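Local coordinates for protein N-acyl-D-glutamate deacylase (Bordetella bronchiseptica, PDB 3GIP) that probably hydrolyses N-acyl-D-glutamate to D-glutamate and a carboxylate, as a zinc-dependent deacylase of the amidohydrolase superfamily, at residues D320-A323 with D328-T331; A323-D328 with R334-A339. One frame throughout, in Å; residues are numbered along the deposited sequence.

Overall arrangement
Both contacts join the same two consecutive short helices, 318-325 and 329-336, connected by a tight turn towards the periphery of the chain; the contact centres lie about 31 to 32 Å from the centre of the chain. Contact 1 (320-323 with 328-331) sets helix 318-325 against the start of helix 329-336, near enough for a single methyl group to fill the gap. Contact 2 (323-328 with 334-339) sets the C-terminal end of helix 318-325 and the loop after it against the last turn of helix 329-336, and needs an indole, an arginine and a leucine, plus a water. Each is partly buried, with one buried residue: A322 in contact 1 and L336 in contact 2. They meet where C327 N approaches A322 O and where I321 packs on L336.

Contact 1: D320-A323 with D328-T331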
ATOM      1  N   ASP A 320      19.549 -22.877   6.895  1.00 14.27           N
ATOM      2  CA  ASP A 320      19.306 -24.305   6.698  1.00 13.69           C
ATOM      3  C   ASP A 320      19.681 -24.706   5.278  1.00 12.63           C
ATOM      4  O   ASP A 320      20.235 -25.782   5.054  1.00 13.44           O
ATOM      5  CB  ASP A 320      17.832 -24.658   6.941  1.00 14.82           C
ATOM      6  CG  ASP A 320      17.439 -24.577   8.403  1.00 17.09           C
ATOM      7  OD1 ASP A 320      18.338 -24.505   9.271  1.00 17.61           O
ATOM      8  OD2 ASP A 320      16.222 -24.602   8.685  1.00 15.73           O
ATOM      9  N   ILE A 321      19.367 -23.840   4.320  1.00 12.03           N
ATOM     10  CA  ILE A 321      19.684 -24.111   2.925  1.00 12.32           C
ATOM     11  C   ILE A 321      21.200 -24.183   2.764  1.00 12.92           C
ATOM     12  O   ILE A 321      21.728 -25.126   2.171  1.00 13.56           O
ATOM     13  CB  ILE A 321      19.129 -23.004   2.012  1.00 12.26           C
ATOM     14  CG1 ILE A 321      17.603 -22.989   2.093  1.00 12.45           C
ATOM     15  CG2 ILE A 321      19.592 -23.236   0.574  1.00 12.79           C
ATOM     16  CD1 ILE A 321      16.957 -21.765   1.451  1.00 12.12           C
ATOM     17  N   ALA A 322      21.896 -23.188   3.305  1.00 13.49           N
ATOM     18  CA  ALA A 322      23.352 -23.140   3.222  1.00 13.92           C
ATOM     19  C   ALA A 322      23.993 -24.371   3.856  1.00 14.84           C
ATOM     20  O   ALA A 322      24.909 -24.969   3.292  1.00 16.20           O
ATOM     21  CB  ALA A 322      23.868 -21.875   3.896  1.00 14.50           C
ATOM     22  N   ALA A 323      23.513 -24.750   5.033  1.00 15.14           N
ATOM     23  CA  ALA A 323      24.059 -25.913   5.723  1.00 15.69           C
ATOM     24  C   ALA A 323      23.868 -27.176   4.891  1.00 16.16           C
ATOM     25  O   ALA A 323      24.755 -28.026   4.816  1.00 17.36           O
ATOM     26  CB  ALA A 323      23.389 -26.071   7.082  1.00 15.61           C
ATOM     27  N   ASP A 328      28.506 -21.219   2.511  1.00 17.70           N
ATOM     28  CA  ASP A 328      28.118 -20.166   3.447  1.00 17.52           C
ATOM     29  C   ASP A 328      26.799 -19.540   3.001  1.00 16.89           C
ATOM     30  O   ASP A 328      26.346 -19.765   1.881  1.00 16.34           O
ATOM     31  CB  ASP A 328      29.218 -19.099   3.581  1.00 20.55           C
ATOM     32  CG  ASP A 328      29.601 -18.470   2.259  1.00 23.84           C
ATOM     33  OD1 ASP A 328      28.708 -17.987   1.539  1.00 23.88           O
ATOM     34  OD2 ASP A 328      30.812 -18.443   1.947  1.00 30.85           O
ATOM     35  N   LYS A 329      26.175 -18.768   3.885  1.00 15.92           N
ATOM     36  CA  LYS A 329      24.893 -18.155   3.571  1.00 15.77           C
ATOM     37  C   LYS A 329      24.903 -17.162   2.418  1.00 15.22           C
ATOM     38  O   LYS A 329      23.940 -17.095   1.655  1.00 16.36           O
ATOM     39  CB  LYS A 329      24.311 -17.491   4.822  1.00 15.97           C
ATOM     40  CG  LYS A 329      23.798 -18.493   5.848  1.00 18.22           C
ATOM     41  CD  LYS A 329      23.167 -17.802   7.047  1.00 18.15           C
ATOM     42  CE  LYS A 329      24.208 -17.115   7.913  1.00 19.07           C
ATOM     43  NZ  LYS A 329      23.567 -16.355   9.025  1.00 18.63           N
ATOM     44  N   THR A 330      25.974 -16.388   2.285  1.00 16.18           N
ATOM     45  CA  THR A 330      26.048 -15.415   1.205  1.00 15.58           C
ATOM     46  C   THR A 330      26.066 -16.143  -0.134  1.00 15.93           C
ATOM     47  O   THR A 330      25.405 -15.727  -1.087  1.00 17.85           O
ATOM     48  CB  THR A 330      27.303 -14.534   1.330  1.00 16.57           C
ATOM     49  OG1 THR A 330      27.314 -13.904   2.617  1.00 18.50           O
ATOM     50  CG2 THR A 330      27.297 -13.458   0.256  1.00 17.66           C
ATOM     51  N   THR A 331      26.821 -17.236  -0.197  1.00 16.90           N
ATOM     52  CA  THR A 331      26.911 -18.035  -1.411  1.00 16.74           C
ATOM     53  C   THR A 331      25.553 -18.652  -1.726  1.00 16.59           C
ATOM     54  O   THR A 331      25.117 -18.657  -2.873  1.00 17.95           O
ATOM     55  CB  THR A 331      27.955 -19.156  -1.252  1.00 18.07           C
ATOM     56  OG1 THR A 331      29.254 -18.566  -1.106  1.00 19.45           O
ATOM     57  CG2 THR A 331      27.954 -20.081  -2.465  1.00 18.06           C
TER
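The CA atoms of A322 and K329 are 5.2 Å apart where helix 318-325 passes the first turn of helix 329-336, a pair of successive helices joined by a short loop. At so short a separation a small residue suits the near side of the first helix, and A322, buried, points its methyl group toward the other segment. Its CB lies 3.8 Å from the carbonyl O of D328 and 3.9 Å from CG of K329. The lysine contributes only the root of its chain here: with CG anti to its carbonyl carbon (chi1 -73°), that methylene stays beside the alanine, while the rest of the chain bends at chi3 and leads NZ away to the carbonyl of A296. The contact is thus van der Waals packing on the aliphatic part of K329, whose charge is left to a neighbouring loop. D328 turns its side chain from helix 318-325 and serves as N-cap of the second helix, a role for which a short carboxylate is well fitted. Its OD1 takes two donors from T331: the backbone N, at 2.7 Å and nearly along the C-O axis, and the hydroxyl OG1, at 2.8 Å from above the carboxylate plane.

Contact 2: A323-D328 with R334-A339; sequences ARWGCD and RRLAPA
A Schellman motif ends helix 318-325, and W325, the residue before its C-prime glycine, reaches across to the last turn of helix 329-336. Here the backbones stand well apart, C327 and R335 being 10.3 Å distant between CA atoms, so large side chains bridge the gap. The indole of W325 does most of this with its six-membered ring: CZ3 meets CB of R335 at 3.8 Å, and CH2 meets CD2 of L336 at the same 3.8 Å, both obliquely. The R335 chain is extended from CG to NE, running past the tryptophan in the opposite direction, and its guanidinium lies 20° from the plane of the indole. The two planes do not stack: CB and CD meet the ring, while NH1 lies 4.2 Å from W325 CB. A long chain suits this place, since its methylenes lie against the aromatic ring while its charged end reaches C327 and the bridging water. Within the motif, G326 takes the positive phi (75°) that glycine adopts readily; C327 N probably hydrogen-bonds to A322 O, and G326 N makes a weak hydrogen bond to A323 O. The turn carries C327 toward the arginine, where SG sits over one face of the guanidinium, 4.2 Å from NH1. L336 is buried against I304 of strand 303-307 and I321, where a branched aliphatic residue fits well. H310 also meets the W325 ring, with planes at about 50°. One water links the two helices, donating to W325 O at 2.7 Å and accepting from R335 NH1 at 2.9 Å, in the plane of the guanidinium.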
ATOM      1  N   ALA A 323      23.513 -24.750   5.033  1.00 15.14           N
ATOM      2  CA  ALA A 323      24.059 -25.913   5.723  1.00 15.69           C
ATOM      3  C   ALA A 323      23.868 -27.176   4.891  1.00 16.16           C
ATOM      4  O   ALA A 323      24.755 -28.026   4.816  1.00 17.36           O
ATOM      5  CB  ALA A 323      23.389 -26.071   7.082  1.00 15.61           C
ATOM      6  N   ARG A 324      22.703 -27.300   4.267  1.00 14.95           N
ATOM      7  CA  ARG A 324      22.406 -28.469   3.451  1.00 15.82           C
ATOM      8  C   ARG A 324      23.291 -28.537   2.209  1.00 16.37           C
ATOM      9  O   ARG A 324      23.686 -29.620   1.779  1.00 18.33           O
ATOM     10  CB  ARG A 324      20.929 -28.464   3.040  1.00 16.52           C
ATOM     11  CG  ARG A 324      20.516 -29.686   2.233  1.00 15.11           C
ATOM     12  CD  ARG A 324      19.004 -29.788   2.085  1.00 15.11           C
ATOM     13  NE  ARG A 324      18.430 -28.728   1.258  1.00 13.35           N
ATOM     14  CZ  ARG A 324      17.648 -27.754   1.716  1.00 12.80           C
ATOM     15  NH1 ARG A 324      17.341 -27.685   3.006  1.00 13.71           N
ATOM     16  NH2 ARG A 324      17.143 -26.861   0.876  1.00 13.74           N
ATOM     17  N   TRP A 325      23.606 -27.379   1.638  1.00 17.41           N
ATOM     18  CA  TRP A 325      24.436 -27.323   0.439  1.00 17.09           C
ATOM     19  C   TRP A 325      25.926 -27.343   0.749  1.00 18.37           C
ATOM     20  O   TRP A 325      26.749 -27.533  -0.146  1.00 19.03           O
ATOM     21  CB  TRP A 325      24.109 -26.069  -0.374  1.00 16.03           C
ATOM     22  CG  TRP A 325      22.718 -26.054  -0.937  1.00 14.20           C
ATOM     23  CD1 TRP A 325      21.838 -27.096  -0.980  1.00 13.13           C
ATOM     24  CD2 TRP A 325      22.067 -24.950  -1.574  1.00 12.72           C
ATOM     25  NE1 TRP A 325      20.677 -26.711  -1.608  1.00 12.22           N
ATOM     26  CE2 TRP A 325      20.791 -25.396  -1.983  1.00 14.24           C
ATOM     27  CE3 TRP A 325      22.439 -23.625  -1.841  1.00 12.16           C
ATOM     28  CZ2 TRP A 325      19.883 -24.564  -2.647  1.00 11.82           C
ATOM     29  CZ3 TRP A 325      21.535 -22.794  -2.503  1.00 13.11           C
ATOM     30  CH2 TRP A 325      20.273 -23.270  -2.898  1.00 13.22           C
ATOM     31  N   GLY A 326      26.271 -27.132   2.013  1.00 17.37           N
ATOM     32  CA  GLY A 326      27.670 -27.131   2.402  1.00 18.33           C
ATOM     33  C   GLY A 326      28.431 -25.882   1.991  1.00 19.65           C
ATOM     34  O   GLY A 326      29.631 -25.944   1.717  1.00 20.67           O
ATOM     35  N   CYS A 327      27.737 -24.747   1.940  1.00 18.08           N
ATOM     36  CA  CYS A 327      28.357 -23.473   1.575  1.00 18.01           C
ATOM     37  C   CYS A 327      27.924 -22.414   2.585  1.00 17.67           C
ATOM     38  O   CYS A 327      27.076 -22.685   3.441  1.00 17.62           O
ATOM     39  CB  CYS A 327      27.928 -23.048   0.165  1.00 18.28           C
ATOM     40  SG  CYS A 327      26.155 -22.713  -0.021  1.00 19.13           S
ATOM     41  N   ASP A 328      28.506 -21.219   2.511  1.00 17.70           N
ATOM     42  CA  ASP A 328      28.118 -20.166   3.447  1.00 17.52           C
ATOM     43  C   ASP A 328      26.799 -19.540   3.001  1.00 16.89           C
ATOM     44  O   ASP A 328      26.346 -19.765   1.881  1.00 16.34           O
ATOM     45  CB  ASP A 328      29.218 -19.099   3.581  1.00 20.55           C
ATOM     46  CG  ASP A 328      29.601 -18.470   2.259  1.00 23.84           C
ATOM     47  OD1 ASP A 328      28.708 -17.987   1.539  1.00 23.88           O
ATOM     48  OD2 ASP A 328      30.812 -18.443   1.947  1.00 30.85           O
ATOM     49  N   ARG A 334      23.226 -16.133  -3.171  1.00 15.80           N
ATOM     50  CA  ARG A 334      23.537 -15.847  -4.564  1.00 17.27           C
ATOM     51  C   ARG A 334      23.018 -16.947  -5.487  1.00 17.03           C
ATOM     52  O   ARG A 334      22.571 -16.667  -6.599  1.00 18.00           O
ATOM     53  CB  ARG A 334      25.046 -15.670  -4.737  1.00 18.78           C
ATOM     54  CG  ARG A 334      25.570 -14.413  -4.067  1.00 22.87           C
ATOM     55  CD  ARG A 334      27.088 -14.365  -4.045  1.00 26.01           C
ATOM     56  NE  ARG A 334      27.572 -13.152  -3.393  1.00 30.17           N
ATOM     57  CZ  ARG A 334      28.816 -12.985  -2.955  1.00 31.83           C
ATOM     58  NH1 ARG A 334      29.708 -13.957  -3.095  1.00 33.81           N
ATOM     59  NH2 ARG A 334      29.168 -11.844  -2.376  1.00 33.37           N
ATOM     60  N   ARG A 335      23.066 -18.194  -5.027  1.00 16.05           N
ATOM     61  CA  ARG A 335      22.588 -19.310  -5.837  1.00 16.07           C
ATOM     62  C   ARG A 335      21.068 -19.314  -5.940  1.00 14.44           C
ATOM     63  O   ARG A 335      20.505 -19.843  -6.898  1.00 16.04           O
ATOM     64  CB  ARG A 335      23.056 -20.644  -5.253  1.00 15.87           C
ATOM     65  CG  ARG A 335      24.556 -20.860  -5.287  1.00 18.07           C
ATOM     66  CD  ARG A 335      24.894 -22.259  -4.793  1.00 18.18           C
ATOM     67  NE  ARG A 335      26.330 -22.469  -4.643  1.00 21.26           N
ATOM     68  CZ  ARG A 335      26.868 -23.580  -4.149  1.00 21.01           C
ATOM     69  NH1 ARG A 335      26.085 -24.580  -3.763  1.00 20.83           N
ATOM     70  NH2 ARG A 335      28.185 -23.691  -4.029  1.00 22.59           N
ATOM     71  N   LEU A 336      20.410 -18.725  -4.944  1.00 13.80           N
ATOM     72  CA  LEU A 336      18.952 -18.655  -4.910  1.00 14.31           C
ATOM     73  C   LEU A 336      18.385 -17.556  -5.799  1.00 15.11           C
ATOM     74  O   LEU A 336      17.203 -17.576  -6.141  1.00 14.52           O
ATOM     75  CB  LEU A 336      18.477 -18.420  -3.472  1.00 14.79           C
ATOM     76  CG  LEU A 336      18.611 -19.589  -2.496  1.00 14.44           C
ATOM     77  CD1 LEU A 336      18.446 -19.083  -1.067  1.00 15.14           C
ATOM     78  CD2 LEU A 336      17.570 -20.651  -2.822  1.00 16.36           C
ATOM     79  N   ALA A 337      19.230 -16.601  -6.172  1.00 15.94           N
ATOM     80  CA  ALA A 337      18.804 -15.474  -6.993  1.00 16.97           C
ATOM     81  C   ALA A 337      18.336 -15.843  -8.396  1.00 17.22           C
ATOM     82  O   ALA A 337      18.920 -16.711  -9.053  1.00 17.39           O
ATOM     83  CB  ALA A 337      19.928 -14.449  -7.079  1.00 17.32           C
ATOM     84  N   PRO A 338      17.260 -15.190  -8.871  1.00 15.97           N
ATOM     85  CA  PRO A 338      16.494 -14.174  -8.138  1.00 15.89           C
ATOM     86  C   PRO A 338      15.531 -14.807  -7.144  1.00 14.60           C
ATOM     87  O   PRO A 338      14.922 -15.842  -7.424  1.00 15.39           O
ATOM     88  CB  PRO A 338      15.768 -13.420  -9.248  1.00 16.48           C
ATOM     89  CG  PRO A 338      15.544 -14.476 -10.269  1.00 18.57           C
ATOM     90  CD  PRO A 338      16.862 -15.214 -10.290  1.00 16.22           C
ATOM     91  N   ALA A 339      15.388 -14.173  -5.985  1.00 15.04           N
ATOM     92  CA  ALA A 339      14.511 -14.691  -4.945  1.00 14.25           C
ATOM     93  C   ALA A 339      13.996 -13.578  -4.047  1.00 14.19           C
ATOM     94  O   ALA A 339      14.355 -12.413  -4.210  1.00 14.72           O
ATOM     95  CB  ALA A 339      15.263 -15.719  -4.105  1.00 15.67           C
TER
HETATM   96  O   HOH W   1      26.530 -27.285  -2.778  1.00 19.41           O